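Putative tryptophan halogenase (Xanthomonas campestris pv. campestris, PDB 6Y1W) is a flavin-dependent halogenase that probably uses reduced FAD to halogenate an aromatic substrate, as its relatives do with tryptophan. Local coordinates at residues 14-19 with 365-370; 133-139 with 475-479; 139-145 with 482-486; 326-330 with 374-378. All blocks are in the same frame, centred on the assembly; numbering follows the deposited sequence.

Contact 1 of 4, residues 14-19 with 365-370; sequences RLVRRV and FPQVID
Val16 N donates to Gln367 O over 2.9 Å, a direct backbone bond that ties the lead-in to strand 18-22 to the loop between helices 350-363 and 371-397, and Leu15 and Val368 lie closest there, their CA atoms 4.9 Å apart. The same carbonyl also takes a CA-H contact from Leu15. Two waters extend the seam: one donates to Arg14 O and accepts from Ile369 N, the other donates to both Val16 O and Pro366 O. Val16 is the apolar centre. Its CG2, anti to the carbonyl carbon, sits 3.9 Å from Ile369 CG1 and also meets Pro366 CG, while CG1 approaches the Phe365 ring obliquely. Val19 CG2 reaches the edge of that ring at CZ, 4.0 Å away. Strand 18-22 leads into a glycine-rich turn of Rossmann type, where FAD is predicted to bind, so the loop packs at the start of this first strand; Leu35 of helix 25-39 and Leu217 of strand 217-220 also pack on Phe365. Towards the surface, Arg14 bends at chi3 (66°) and lays one guanidinium face over Val368 CG2. Its NH2 donates to Ile369 O at 2.8 Å, with a bent N-H...O angle of 140°, and makes only a long salt bridge to Asp370 OD1. Asp370 itself caps the next helix through Val372 N. Arg17 NH1 has a weak bond, 3.3 Å, to Gln367 OE1, the guanidinium and amide planes nearly perpendicular; the amide's NE2 is held by Asp464 and the His459 carbonyl of the second subunit.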
loop_
_atom_site.group_PDB
_atom_site.type_symbol
_atom_site.label_atom_id
_atom_site.label_comp_id
_atom_site.label_asym_id
_atom_site.label_seq_id
_atom_site.Cartn_x
_atom_site.Cartn_y
_atom_site.Cartn_z
ATOM N N ARG A 14 33.264 -7.516 -7.043
ATOM C CA ARG A 14 31.850 -7.229 -7.140
ATOM C C ARG A 14 31.433 -5.982 -6.360
ATOM O O ARG A 14 30.325 -5.495 -6.586
ATOM C CB ARG A 14 31.037 -8.431 -6.647
ATOM C CG ARG A 14 31.228 -9.730 -7.446
ATOM C CD ARG A 14 30.317 -10.832 -6.910
ATOM N NE ARG A 14 28.889 -10.561 -7.117
ATOM C CZ ARG A 14 27.917 -11.071 -6.357
ATOM N NH1 ARG A 14 28.224 -11.866 -5.338
ATOM N NH2 ARG A 14 26.637 -10.787 -6.608
ATOM N N LEU A 15 32.254 -5.460 -5.447
ATOM C CA LEU A 15 31.795 -4.341 -4.624
ATOM C C LEU A 15 31.551 -3.103 -5.484
ATOM O O LEU A 15 32.380 -2.746 -6.322
ATOM C CB LEU A 15 32.812 -4.025 -3.536
ATOM C CG LEU A 15 32.882 -5.096 -2.464
ATOM C CD1 LEU A 15 34.148 -4.895 -1.625
ATOM C CD2 LEU A 15 31.631 -5.066 -1.595
ATOM N N VAL A 16 30.408 -2.443 -5.279
ATOM C CA VAL A 16 30.055 -1.261 -6.060
ATOM C C VAL A 16 30.667 -0.040 -5.383
ATOM O O VAL A 16 30.233 0.355 -4.299
ATOM C CB VAL A 16 28.536 -1.120 -6.198
ATOM C CG1 VAL A 16 28.228 0.169 -6.932
ATOM C CG2 VAL A 16 27.985 -2.364 -6.974
ATOM N N ARG A 17 31.705 0.541 -6.016
ATOM C CA ARG A 17 32.387 1.718 -5.502
ATOM C C ARG A 17 32.399 2.881 -6.460
ATOM O O ARG A 17 32.666 4.003 -6.023
ATOM C CB ARG A 17 33.853 1.385 -5.150
ATOM C CG ARG A 17 33.993 0.526 -3.917
ATOM C CD ARG A 17 33.501 1.235 -2.651
ATOM N NE ARG A 17 32.240 0.662 -2.179
ATOM C CZ ARG A 17 32.141 -0.432 -1.424
ATOM N NH1 ARG A 17 30.944 -0.882 -1.067
ATOM N NH2 ARG A 17 33.232 -1.079 -1.033
ATOM N N ARG A 18 32.169 2.647 -7.752
ATOM C CA ARG A 18 32.223 3.693 -8.763
ATOM C C ARG A 18 30.903 3.669 -9.515
ATOM O O ARG A 18 30.510 2.624 -10.054
ATOM C CB ARG A 18 33.404 3.492 -9.732
ATOM C CG ARG A 18 34.795 3.462 -9.036
ATOM C CD ARG A 18 35.879 2.845 -9.939
ATOM N NE ARG A 18 35.436 1.535 -10.407
ATOM C CZ ARG A 18 36.049 0.808 -11.333
ATOM N NH1 ARG A 18 37.173 1.252 -11.888
ATOM N NH2 ARG A 18 35.531 -0.366 -11.701
ATOM N N VAL A 19 30.213 4.806 -9.534
ATOM C CA VAL A 19 28.945 4.943 -10.250
ATOM C C VAL A 19 29.140 5.947 -11.370
ATOM O O VAL A 19 29.627 7.059 -11.141
ATOM C CB VAL A 19 27.804 5.392 -9.328
ATOM C CG1 VAL A 19 26.479 5.537 -10.122
ATOM C CG2 VAL A 19 27.621 4.406 -8.171
ATOM N N PHE A 365 20.182 -0.031 -2.611
ATOM C CA PHE A 365 21.467 0.264 -3.210
ATOM C C PHE A 365 22.435 -0.897 -2.992
ATOM O O PHE A 365 22.522 -1.423 -1.882
ATOM C CB PHE A 365 22.103 1.575 -2.699
ATOM C CG PHE A 365 23.156 2.070 -3.645
ATOM C CD1 PHE A 365 22.791 2.759 -4.805
ATOM C CD2 PHE A 365 24.479 1.688 -3.492
ATOM C CE1 PHE A 365 23.750 3.125 -5.730
ATOM C CE2 PHE A 365 25.430 2.078 -4.419
ATOM C CZ PHE A 365 25.060 2.779 -5.539
ATOM N N PRO A 366 23.140 -1.341 -4.027
ATOM C CA PRO A 366 23.922 -2.583 -3.906
ATOM C C PRO A 366 25.235 -2.340 -3.167
ATOM O O PRO A 366 25.950 -1.364 -3.437
ATOM C CB PRO A 366 24.192 -2.979 -5.367
ATOM C CG PRO A 366 24.156 -1.613 -6.128
ATOM C CD PRO A 366 23.016 -0.883 -5.427
ATOM N N GLN A 367 25.533 -3.229 -2.216
ATOM C CA GLN A 367 26.941 -3.526 -1.933
ATOM C C GLN A 367 27.542 -4.306 -3.091
ATOM O O GLN A 367 28.627 -3.978 -3.593
ATOM C CB GLN A 367 27.089 -4.344 -0.652
ATOM C CG GLN A 367 26.534 -3.723 0.569
ATOM C CD GLN A 367 27.532 -2.832 1.288
ATOM O OE1 GLN A 367 28.610 -2.461 0.733
ATOM N NE2 GLN A 367 27.180 -2.455 2.519
ATOM N N VAL A 368 26.875 -5.380 -3.492
ATOM C CA VAL A 368 27.192 -6.133 -4.700
ATOM C C VAL A 368 25.884 -6.258 -5.458
ATOM O O VAL A 368 24.812 -6.233 -4.850
ATOM C CB VAL A 368 27.787 -7.544 -4.415
ATOM C CG1 VAL A 368 29.086 -7.446 -3.593
ATOM C CG2 VAL A 368 26.739 -8.460 -3.732
ATOM N N ILE A 369 25.967 -6.303 -6.783
ATOM C CA ILE A 369 24.757 -6.412 -7.599
ATOM C C ILE A 369 24.334 -7.871 -7.615
ATOM O O ILE A 369 25.166 -8.760 -7.815
ATOM C CB ILE A 369 24.996 -5.857 -9.011
ATOM C CG1 ILE A 369 25.270 -4.350 -8.913
ATOM C CG2 ILE A 369 23.752 -6.064 -9.898
ATOM C CD1 ILE A 369 25.886 -3.751 -10.153
ATOM N N ASP A 370 23.053 -8.126 -7.349
ATOM C CA ASP A 370 22.536 -9.501 -7.277
ATOM C C ASP A 370 21.215 -9.616 -8.026
ATOM O O ASP A 370 20.380 -8.706 -7.940
ATOM C CB ASP A 370 22.301 -9.922 -5.832
ATOM C CG ASP A 370 22.025 -11.405 -5.712
ATOM O OD1 ASP A 370 23.026 -12.162 -5.634
ATOM O OD2 ASP A 370 20.832 -11.816 -5.719
HETATM O O HOH W 1 28.406 -6.150 -8.174
HETATM O O HOH W 2 27.986 0.346 -2.603
#

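Contact 2 of 4, residues 133-139 with 475-479; sequences ARDFGDY and LEGIR
Bends at chi3 in both arginines, 44° in Arg134 and 66° in Arg479, turn their guanidinium groups so that they lie flat on each other, centres 3.8 Å apart and planes 16° from parallel. Arg134 NH1 lies over the centre of the Arg479 group. The repulsion is probably offset by Asp138, and by Glu476 in one of its two conformers. Arg134 NE and NH2 both donate to Asp138 OD2, the NE bond being 2.8 Å long. Less certainly, Arg479 grips that conformer side-on, NE to Glu476 OE2 at 2.7 Å and NH2 to OE1. Beside this pair Tyr139 crosses Leu475 at about a right angle: its OH lies 3.6 Å from Leu475 CD2, and the ring edge faces Leu475 O and Ile478 CG2. Tyr139 OH accepts from Arg134 N at 3.0 Å, and a water may join it to the same Glu476 conformer through OE2. An Asx turn, Asp135 OD2 to Gly137 N, opens the 3-10 segment 136-138, after which Tyr139 meets the helix. Leu475 and Ile478 continue inward onto Ala127 and Phe120 of helix 120-129, so the loop joining that helix to helix 141-148 is packed against the middle of helix 468-486, with Phe136 reaching helix 442-451.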
loop_
_atom_site.group_PDB
_atom_site.type_symbol
_atom_site.label_atom_id
_atom_site.label_comp_id
_atom_site.label_asym_id
_atom_site.label_seq_id
_atom_site.Cartn_x
_atom_site.Cartn_y
_atom_site.Cartn_z
ATOM N N ALA A 133 -26.901 18.644 -3.419
ATOM C CA ALA A 133 -25.450 18.679 -3.629
ATOM C C ALA A 133 -25.086 19.855 -4.531
ATOM O O ALA A 133 -25.762 20.107 -5.538
ATOM C CB ALA A 133 -24.948 17.393 -4.297
ATOM N N ARG A 134 -24.007 20.558 -4.178
ATOM C CA ARG A 134 -23.343 21.494 -5.078
ATOM C C ARG A 134 -22.348 20.739 -5.946
ATOM O O ARG A 134 -22.194 19.527 -5.819
ATOM C CB ARG A 134 -22.679 22.599 -4.280
ATOM C CG ARG A 134 -23.717 23.296 -3.417
ATOM C CD ARG A 134 -23.137 24.407 -2.675
ATOM N NE ARG A 134 -22.253 25.191 -3.526
ATOM C CZ ARG A 134 -22.373 26.501 -3.696
ATOM N NH1 ARG A 134 -23.346 27.160 -3.068
ATOM N NH2 ARG A 134 -21.530 27.145 -4.489
ATOM N N ASP A 135 -21.708 21.435 -6.888
ATOM C CA ASP A 135 -20.660 20.795 -7.681
ATOM C C ASP A 135 -19.669 20.081 -6.761
ATOM O O ASP A 135 -19.284 20.605 -5.716
ATOM C CB ASP A 135 -19.910 21.827 -8.529
ATOM C CG ASP A 135 -18.952 21.172 -9.535
ATOM O OD1 ASP A 135 -19.421 20.777 -10.620
ATOM O OD2 ASP A 135 -17.742 21.029 -9.241
ATOM N N PHE A 136 -19.244 18.879 -7.174
ATOM C CA PHE A 136 -18.286 18.101 -6.396
ATOM C C PHE A 136 -17.057 18.918 -6.025
ATOM O O PHE A 136 -16.513 18.762 -4.929
ATOM C CB PHE A 136 -17.858 16.864 -7.204
ATOM C CG PHE A 136 -17.136 15.813 -6.389
ATOM C CD1 PHE A 136 -17.771 15.197 -5.332
ATOM C CD2 PHE A 136 -15.837 15.415 -6.717
ATOM C CE1 PHE A 136 -17.140 14.217 -4.578
ATOM C CE2 PHE A 136 -15.188 14.440 -5.968
ATOM C CZ PHE A 136 -15.828 13.841 -4.893
ATOM N N GLY A 137 -16.610 19.806 -6.927
ATOM C CA GLY A 137 -15.393 20.574 -6.652
ATOM C C GLY A 137 -15.523 21.554 -5.501
ATOM O O GLY A 137 -14.514 21.915 -4.888
ATOM N N ASP A 138 -16.754 21.981 -5.168
ATOM C CA ASP A 138 -16.958 22.926 -4.074
ATOM C C ASP A 138 -16.549 22.381 -2.715
ATOM O O ASP A 138 -16.450 23.157 -1.760
ATOM C CB ASP A 138 -18.438 23.347 -3.964
ATOM C CG ASP A 138 -18.856 24.286 -5.096
ATOM O OD1 ASP A 138 -18.006 24.596 -5.947
ATOM O OD2 ASP A 138 -20.039 24.694 -5.176
ATOM N N TYR A 139 -16.296 21.084 -2.601
ATOM C CA TYR A 139 -15.972 20.465 -1.324
ATOM C C TYR A 139 -14.483 20.153 -1.170
ATOM O O TYR A 139 -14.117 19.424 -0.256
ATOM C CB TYR A 139 -16.837 19.202 -1.142
ATOM C CG TYR A 139 -18.311 19.544 -1.308
ATOM C CD1 TYR A 139 -19.026 20.118 -0.244
ATOM C CD2 TYR A 139 -18.980 19.287 -2.504
ATOM C CE1 TYR A 139 -20.374 20.457 -0.406
ATOM C CE2 TYR A 139 -20.340 19.635 -2.658
ATOM C CZ TYR A 139 -21.013 20.201 -1.590
ATOM O OH TYR A 139 -22.344 20.576 -1.712
ATOM N N LEU A 475 -22.920 18.354 4.113
ATOM C CA LEU A 475 -22.225 18.944 2.970
ATOM C C LEU A 475 -21.938 20.432 3.196
ATOM O O LEU A 475 -20.838 20.906 2.887
ATOM C CB LEU A 475 -23.045 18.722 1.700
ATOM C CG LEU A 475 -22.601 17.505 0.859
ATOM C CD1 LEU A 475 -22.599 16.172 1.606
ATOM C CD2 LEU A 475 -23.465 17.421 -0.390
ATOM N N GLU A 476 -22.902 21.183 3.744
ATOM C CA GLU A 476 -22.697 22.623 3.922
ATOM C C GLU A 476 -21.649 22.926 4.987
ATOM O O GLU A 476 -20.932 23.926 4.871
ATOM C CB GLU A 476 -24.018 23.322 4.266
ATOM C CG GLU A 476 -24.820 23.730 3.055
ATOM C CD GLU A 476 -24.073 24.727 2.170
ATOM O OE1 GLU A 476 -24.088 25.936 2.495
ATOM O OE2 GLU A 476 -23.475 24.295 1.152
ATOM N N GLY A 477 -21.541 22.093 6.031
ATOM C CA GLY A 477 -20.478 22.293 7.004
ATOM C C GLY A 477 -19.107 22.144 6.375
ATOM O O GLY A 477 -18.203 22.941 6.640
ATOM N N ILE A 478 -18.945 21.136 5.510
ATOM C CA ILE A 478 -17.700 20.996 4.739
ATOM C C ILE A 478 -17.461 22.232 3.864
ATOM O O ILE A 478 -16.359 22.807 3.853
ATOM C CB ILE A 478 -17.748 19.709 3.892
ATOM C CG1 ILE A 478 -17.693 18.455 4.793
ATOM C CG2 ILE A 478 -16.623 19.682 2.850
ATOM C CD1 ILE A 478 -18.143 17.214 4.062
ATOM N N ARG A 479 -18.477 22.665 3.109
ATOM C CA ARG A 479 -18.259 23.793 2.199
ATOM C C ARG A 479 -17.902 25.061 2.971
ATOM O O ARG A 479 -17.075 25.873 2.509
ATOM C CB ARG A 479 -19.488 24.012 1.321
ATOM C CG ARG A 479 -19.207 24.931 0.125
ATOM C CD ARG A 479 -20.381 25.040 -0.793
ATOM N NE ARG A 479 -21.499 25.702 -0.136
ATOM C CZ ARG A 479 -21.579 27.016 0.008
ATOM N NH1 ARG A 479 -20.610 27.787 -0.475
ATOM N NH2 ARG A 479 -22.621 27.553 0.623
HETATM O O HOH W 3 -23.551 21.858 0.246
#

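Contact 3 of 4, residues 139-145 with 482-486; sequences YCLELRA and VEATL
Arg144 and Glu483 form the polar part of the contact, a side-on, two-nitrogen salt bridge. Arg144 NE donates to Glu483 OE2 at 2.8 Å and NH2 to OE1 at 3.1 Å, both bonds almost straight. The two oxygens are met on their syn sides, some 20° out of the carboxylate plane, yet lie in the guanidinium plane. Bends at chi2 and chi3 of Arg144 carry the guanidinium alongside helix 468-486, where Glu483 meets it. Apolar contacts fill the rest. Arg144 CG rests 3.8 Å from Val482 CG1. Leu486 CD2 lies over one guanidinium face, 3.4 Å from Arg144 NH2, and its CD1 reaches the backbone of Ala145. Leu141 CD2 meets Thr485 CG2 at 3.6 Å, whereas CD1 lies against Val482 O and Leu486 CB; Thr485 OG1 turns to the Arg481 carbonyl within its own helix. Val482 CG2 touches the carbonyl of Tyr139, just ahead of the N-cap Cys140. The packing joins two helices, 141-148 and the last turns of 468-486, whose local axes cross at -50° and come within 9.7 Å. Arg144 NH1 is shared by Glu148 and Gln147 of its own helix, so the guanidinium is gripped from more than one side, which should restrict its rotation. With aliphatic groups along its chain and Leu486 over a face, this ion pair is probably partly shielded from water on that side, which would strengthen its electrostatic hold between the helices.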
loop_
_atom_site.group_PDB
_atom_site.type_symbol
_atom_site.label_atom_id
_atom_site.label_comp_id
_atom_site.label_asym_id
_atom_site.label_seq_id
_atom_site.Cartn_x
_atom_site.Cartn_y
_atom_site.Cartn_z
ATOM N N TYR A 139 -16.296 21.084 -2.601
ATOM C CA TYR A 139 -15.972 20.465 -1.324
ATOM C C TYR A 139 -14.483 20.153 -1.170
ATOM O O TYR A 139 -14.117 19.424 -0.256
ATOM C CB TYR A 139 -16.837 19.202 -1.142
ATOM C CG TYR A 139 -18.311 19.544 -1.308
ATOM C CD1 TYR A 139 -19.026 20.118 -0.244
ATOM C CD2 TYR A 139 -18.980 19.287 -2.504
ATOM C CE1 TYR A 139 -20.374 20.457 -0.406
ATOM C CE2 TYR A 139 -20.340 19.635 -2.658
ATOM C CZ TYR A 139 -21.013 20.201 -1.590
ATOM O OH TYR A 139 -22.344 20.576 -1.712
ATOM N N CYS A 140 -13.628 20.727 -2.021
ATOM C CA CYS A 140 -12.187 20.462 -2.024
ATOM C C CYS A 140 -11.419 21.784 -2.010
ATOM O O CYS A 140 -11.533 22.576 -2.959
ATOM C CB CYS A 140 -11.798 19.666 -3.268
ATOM S SG CYS A 140 -10.031 19.333 -3.325
ATOM N N LEU A 141 -10.629 22.010 -0.957
ATOM C CA LEU A 141 -9.919 23.291 -0.815
ATOM C C LEU A 141 -8.944 23.529 -1.967
ATOM O O LEU A 141 -8.892 24.624 -2.545
ATOM C CB LEU A 141 -9.162 23.320 0.518
ATOM C CG LEU A 141 -8.244 24.534 0.734
ATOM C CD1 LEU A 141 -9.053 25.838 0.762
ATOM C CD2 LEU A 141 -7.349 24.357 1.989
ATOM N N GLU A 142 -8.124 22.529 -2.292
ATOM C CA GLU A 142 -7.131 22.764 -3.341
ATOM C C GLU A 142 -7.796 23.128 -4.652
ATOM O O GLU A 142 -7.295 23.973 -5.412
ATOM C CB GLU A 142 -6.243 21.526 -3.521
ATOM C CG GLU A 142 -5.218 21.369 -2.407
ATOM C CD GLU A 142 -5.760 20.662 -1.151
ATOM O OE1 GLU A 142 -6.982 20.412 -1.006
ATOM O OE2 GLU A 142 -4.920 20.306 -0.296
ATOM N N LEU A 143 -8.929 22.492 -4.945
ATOM C CA LEU A 143 -9.667 22.801 -6.162
ATOM C C LEU A 143 -10.154 24.246 -6.136
ATOM O O LEU A 143 -10.007 24.979 -7.126
ATOM C CB LEU A 143 -10.856 21.838 -6.337
ATOM C CG LEU A 143 -11.561 21.937 -7.704
ATOM C CD1 LEU A 143 -12.069 20.525 -8.142
ATOM C CD2 LEU A 143 -12.734 22.927 -7.645
ATOM N N ARG A 144 -10.712 24.677 -5.001
ATOM C CA ARG A 144 -11.151 26.062 -4.911
ATOM C C ARG A 144 -9.966 27.026 -5.028
ATOM O O ARG A 144 -10.106 28.118 -5.591
ATOM C CB ARG A 144 -11.900 26.285 -3.603
ATOM C CG ARG A 144 -13.280 25.605 -3.579
ATOM C CD ARG A 144 -14.274 26.315 -4.491
ATOM N NE ARG A 144 -14.515 27.662 -3.934
ATOM C CZ ARG A 144 -14.461 28.806 -4.615
ATOM N NH1 ARG A 144 -14.194 28.824 -5.915
ATOM N NH2 ARG A 144 -14.696 29.969 -3.979
ATOM N N ALA A 145 -8.788 26.632 -4.523
ATOM C CA ALA A 145 -7.614 27.488 -4.684
ATOM C C ALA A 145 -7.191 27.580 -6.148
ATOM O O ALA A 145 -6.631 28.601 -6.587
ATOM C CB ALA A 145 -6.465 26.964 -3.822
ATOM N N VAL A 482 -14.249 24.819 3.891
ATOM C CA VAL A 482 -13.417 25.114 2.712
ATOM C C VAL A 482 -13.361 26.614 2.451
ATOM O O VAL A 482 -12.286 27.191 2.229
ATOM C CB VAL A 482 -13.971 24.368 1.484
ATOM C CG1 VAL A 482 -13.405 24.930 0.126
ATOM C CG2 VAL A 482 -13.767 22.886 1.627
ATOM N N GLU A 483 -14.531 27.271 2.422
ATOM C CA GLU A 483 -14.538 28.682 2.080
ATOM C C GLU A 483 -13.841 29.516 3.148
ATOM O O GLU A 483 -13.192 30.508 2.810
ATOM C CB GLU A 483 -15.976 29.145 1.837
ATOM C CG GLU A 483 -16.590 28.608 0.543
ATOM C CD GLU A 483 -15.714 28.850 -0.661
ATOM O OE1 GLU A 483 -15.509 30.043 -1.022
ATOM O OE2 GLU A 483 -15.239 27.851 -1.257
ATOM N N ALA A 484 -13.950 29.139 4.422
ATOM C CA ALA A 484 -13.289 29.938 5.458
ATOM C C ALA A 484 -11.778 29.806 5.361
ATOM O O ALA A 484 -11.036 30.754 5.659
ATOM C CB ALA A 484 -13.764 29.512 6.839
ATOM N N THR A 485 -11.311 28.615 5.006
ATOM C CA THR A 485 -9.881 28.399 4.828
ATOM C C THR A 485 -9.384 29.121 3.583
ATOM O O THR A 485 -8.339 29.789 3.618
ATOM C CB THR A 485 -9.598 26.901 4.771
ATOM O OG1 THR A 485 -10.082 26.284 5.979
ATOM C CG2 THR A 485 -8.092 26.615 4.668
ATOM N N LEU A 486 -10.160 29.052 2.497
ATOM C CA LEU A 486 -9.776 29.705 1.251
ATOM C C LEU A 486 -9.655 31.207 1.438
ATOM O O LEU A 486 -8.758 31.841 0.867
ATOM C CB LEU A 486 -10.814 29.387 0.184
ATOM C CG LEU A 486 -10.647 29.963 -1.217
ATOM C CD1 LEU A 486 -9.487 29.266 -1.974
ATOM C CD2 LEU A 486 -11.931 29.811 -1.978
#

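Contact 4 of 4, residues 326-330 with 374-378; sequences HRVWE and IAEYN
Trp329 reaches from its short strand onto helix 371-397, and CB begins the contact 3.6 Å from Asn378 OD1. CG, placed anti to the backbone N (chi1 -171°), has Ile374 CG1 and CG2 above it. Along the pyrrole part of the indole, CD1, NE1 and CE2 all lie under Ile374 CG1, a CH-pi contact 3.5 Å from CG1 to the five-membered ring centroid and only 9° off its normal. On the other edge CE3 points at the face of Tyr377, 3.5 Å from CG, and CZ3 follows towards CD2; the planes stand at 84° in a T-shaped pair. Val328 CG2 meets the edge of the same tyrosine ring at CE1, and Tyr377 OH is bonded to the Gly357 carbonyl. Asn378 supplies the polar clamp: OD1 accepts from Trp329 N at 2.8 Å, with a weak further bond from Val328 N, while ND2 donates almost straight to Trp329 O at 2.9 Å. Both Trp329 bonds lie in the respective carbonyl planes. An asparagine side chain thereby pairs with the backbone edge of strand 329-330, an outermost strand of the Rossmann-type sheet within this chain, and fastens helix 371-397 against that sheet.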
loop_
_atom_site.group_PDB
_atom_site.type_symbol
_atom_site.label_atom_id
_atom_site.label_comp_id
_atom_site.label_asym_id
_atom_site.label_seq_id
_atom_site.Cartn_x
_atom_site.Cartn_y
_atom_site.Cartn_z
ATOM N N HIS A 326 11.272 -3.061 -20.924
ATOM C CA HIS A 326 10.844 -4.339 -20.344
ATOM C C HIS A 326 11.464 -4.572 -18.978
ATOM O O HIS A 326 10.821 -5.135 -18.078
ATOM C CB HIS A 326 11.198 -5.498 -21.268
ATOM C CG HIS A 326 10.312 -5.574 -22.461
ATOM N ND1 HIS A 326 8.936 -5.566 -22.356
ATOM C CD2 HIS A 326 10.596 -5.621 -23.781
ATOM C CE1 HIS A 326 8.412 -5.632 -23.568
ATOM N NE2 HIS A 326 9.396 -5.665 -24.450
ATOM N N ARG A 327 12.740 -4.222 -18.826
ATOM C CA ARG A 327 13.396 -4.249 -17.532
ATOM C C ARG A 327 14.124 -2.926 -17.386
ATOM O O ARG A 327 14.763 -2.475 -18.335
ATOM C CB ARG A 327 14.373 -5.446 -17.446
ATOM C CG ARG A 327 13.651 -6.775 -17.567
ATOM C CD ARG A 327 14.619 -7.959 -17.669
ATOM N NE ARG A 327 15.525 -7.873 -18.805
ATOM C CZ ARG A 327 15.166 -8.034 -20.078
ATOM N NH1 ARG A 327 13.892 -8.288 -20.389
ATOM N NH2 ARG A 327 16.077 -7.941 -21.039
ATOM N N VAL A 328 13.963 -2.268 -16.244
ATOM C CA VAL A 328 14.666 -0.996 -16.097
ATOM C C VAL A 328 16.045 -1.186 -15.487
ATOM O O VAL A 328 16.920 -0.335 -15.706
ATOM C CB VAL A 328 13.829 0.005 -15.282
ATOM C CG1 VAL A 328 12.648 0.450 -16.138
ATOM C CG2 VAL A 328 13.313 -0.601 -14.006
ATOM N N TRP A 329 16.275 -2.305 -14.801
ATOM C CA TRP A 329 17.591 -2.647 -14.273
ATOM C C TRP A 329 18.007 -3.919 -14.996
ATOM O O TRP A 329 17.335 -4.950 -14.874
ATOM C CB TRP A 329 17.536 -2.880 -12.767
ATOM C CG TRP A 329 18.902 -3.033 -12.094
ATOM C CD1 TRP A 329 20.080 -3.391 -12.671
ATOM C CD2 TRP A 329 19.172 -2.805 -10.719
ATOM N NE1 TRP A 329 21.085 -3.415 -11.724
ATOM C CE2 TRP A 329 20.555 -3.075 -10.514
ATOM C CE3 TRP A 329 18.388 -2.422 -9.636
ATOM C CZ2 TRP A 329 21.161 -2.934 -9.284
ATOM C CZ3 TRP A 329 18.998 -2.307 -8.369
ATOM C CH2 TRP A 329 20.376 -2.578 -8.217
ATOM N N GLU A 330 19.092 -3.831 -15.752
ATOM C CA GLU A 330 19.605 -4.980 -16.506
ATOM C C GLU A 330 21.091 -5.059 -16.206
ATOM O O GLU A 330 21.810 -4.086 -16.443
ATOM C CB GLU A 330 19.335 -4.794 -18.004
ATOM C CG GLU A 330 19.994 -5.818 -18.916
ATOM C CD GLU A 330 19.175 -7.063 -19.036
ATOM O OE1 GLU A 330 18.124 -7.150 -18.364
ATOM O OE2 GLU A 330 19.592 -7.960 -19.798
ATOM N N ILE A 374 17.768 -7.027 -8.408
ATOM C CA ILE A 374 17.369 -6.543 -9.728
ATOM C C ILE A 374 15.919 -6.930 -10.001
ATOM O O ILE A 374 15.108 -6.123 -10.493
ATOM C CB ILE A 374 18.324 -7.106 -10.800
ATOM C CG1 ILE A 374 19.761 -6.570 -10.632
ATOM C CG2 ILE A 374 17.784 -6.841 -12.257
ATOM C CD1 ILE A 374 20.789 -7.273 -11.488
ATOM N N ALA A 375 15.567 -8.179 -9.685
ATOM C CA ALA A 375 14.216 -8.662 -9.958
ATOM C C ALA A 375 13.167 -7.897 -9.158
ATOM O O ALA A 375 12.088 -7.583 -9.677
ATOM C CB ALA A 375 14.140 -10.165 -9.645
ATOM N N GLU A 376 13.442 -7.628 -7.882
ATOM C CA GLU A 376 12.507 -6.882 -7.054
ATOM C C GLU A 376 12.350 -5.460 -7.588
ATOM O O GLU A 376 11.225 -4.950 -7.697
ATOM C CB GLU A 376 12.991 -6.877 -5.611
ATOM C CG GLU A 376 12.236 -5.968 -4.630
ATOM C CD GLU A 376 10.821 -6.420 -4.307
ATOM O OE1 GLU A 376 10.534 -7.623 -4.432
ATOM O OE2 GLU A 376 9.988 -5.557 -3.931
ATOM N N TYR A 377 13.476 -4.840 -7.961
ATOM C CA TYR A 377 13.442 -3.483 -8.494
ATOM C C TYR A 377 12.564 -3.410 -9.735
ATOM O O TYR A 377 11.678 -2.551 -9.830
ATOM C CB TYR A 377 14.874 -3.019 -8.791
ATOM C CG TYR A 377 14.994 -1.556 -9.234
ATOM C CD1 TYR A 377 14.756 -1.192 -10.541
ATOM C CD2 TYR A 377 15.357 -0.571 -8.327
ATOM C CE1 TYR A 377 14.843 0.143 -10.950
ATOM C CE2 TYR A 377 15.454 0.797 -8.743
ATOM C CZ TYR A 377 15.213 1.114 -10.062
ATOM O OH TYR A 377 15.293 2.425 -10.508
ATOM N N ASN A 378 12.776 -4.334 -10.672
ATOM C CA ASN A 378 12.021 -4.331 -11.928
ATOM C C ASN A 378 10.555 -4.589 -11.674
ATOM O O ASN A 378 9.700 -3.980 -12.322
ATOM C CB ASN A 378 12.590 -5.385 -12.875
ATOM C CG ASN A 378 13.884 -4.941 -13.472
ATOM O OD1 ASN A 378 14.102 -3.727 -13.661
ATOM N ND2 ASN A 378 14.778 -5.895 -13.765
HETATM O O HOH W 4 10.788 -3.268 -15.152
#

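Overall arrangement
The four contacts form two clusters on opposite sides of the chain's centre. Contacts 1 and 4 touch, Ile369 packing on Ile374 and Trp329, and both brace the eight-stranded Rossmann-type sheet, contact 1 at its first strand and contact 4 at an edge strand. Contacts 2 and 3 share Tyr139 and helix 468-486, and their centres lie about 10 Å apart. All four are partly buried. Backbone bonding and waters mark the loop pairing of contact 1, amide-to-backbone bonds and aromatic packing contact 4, stacked arginines beside Tyr139 packing contact 2, and one salt bridge amid aliphatic packing contact 3. The second subunit packs on contact 1 and touches contact 4 through Glu376 alone.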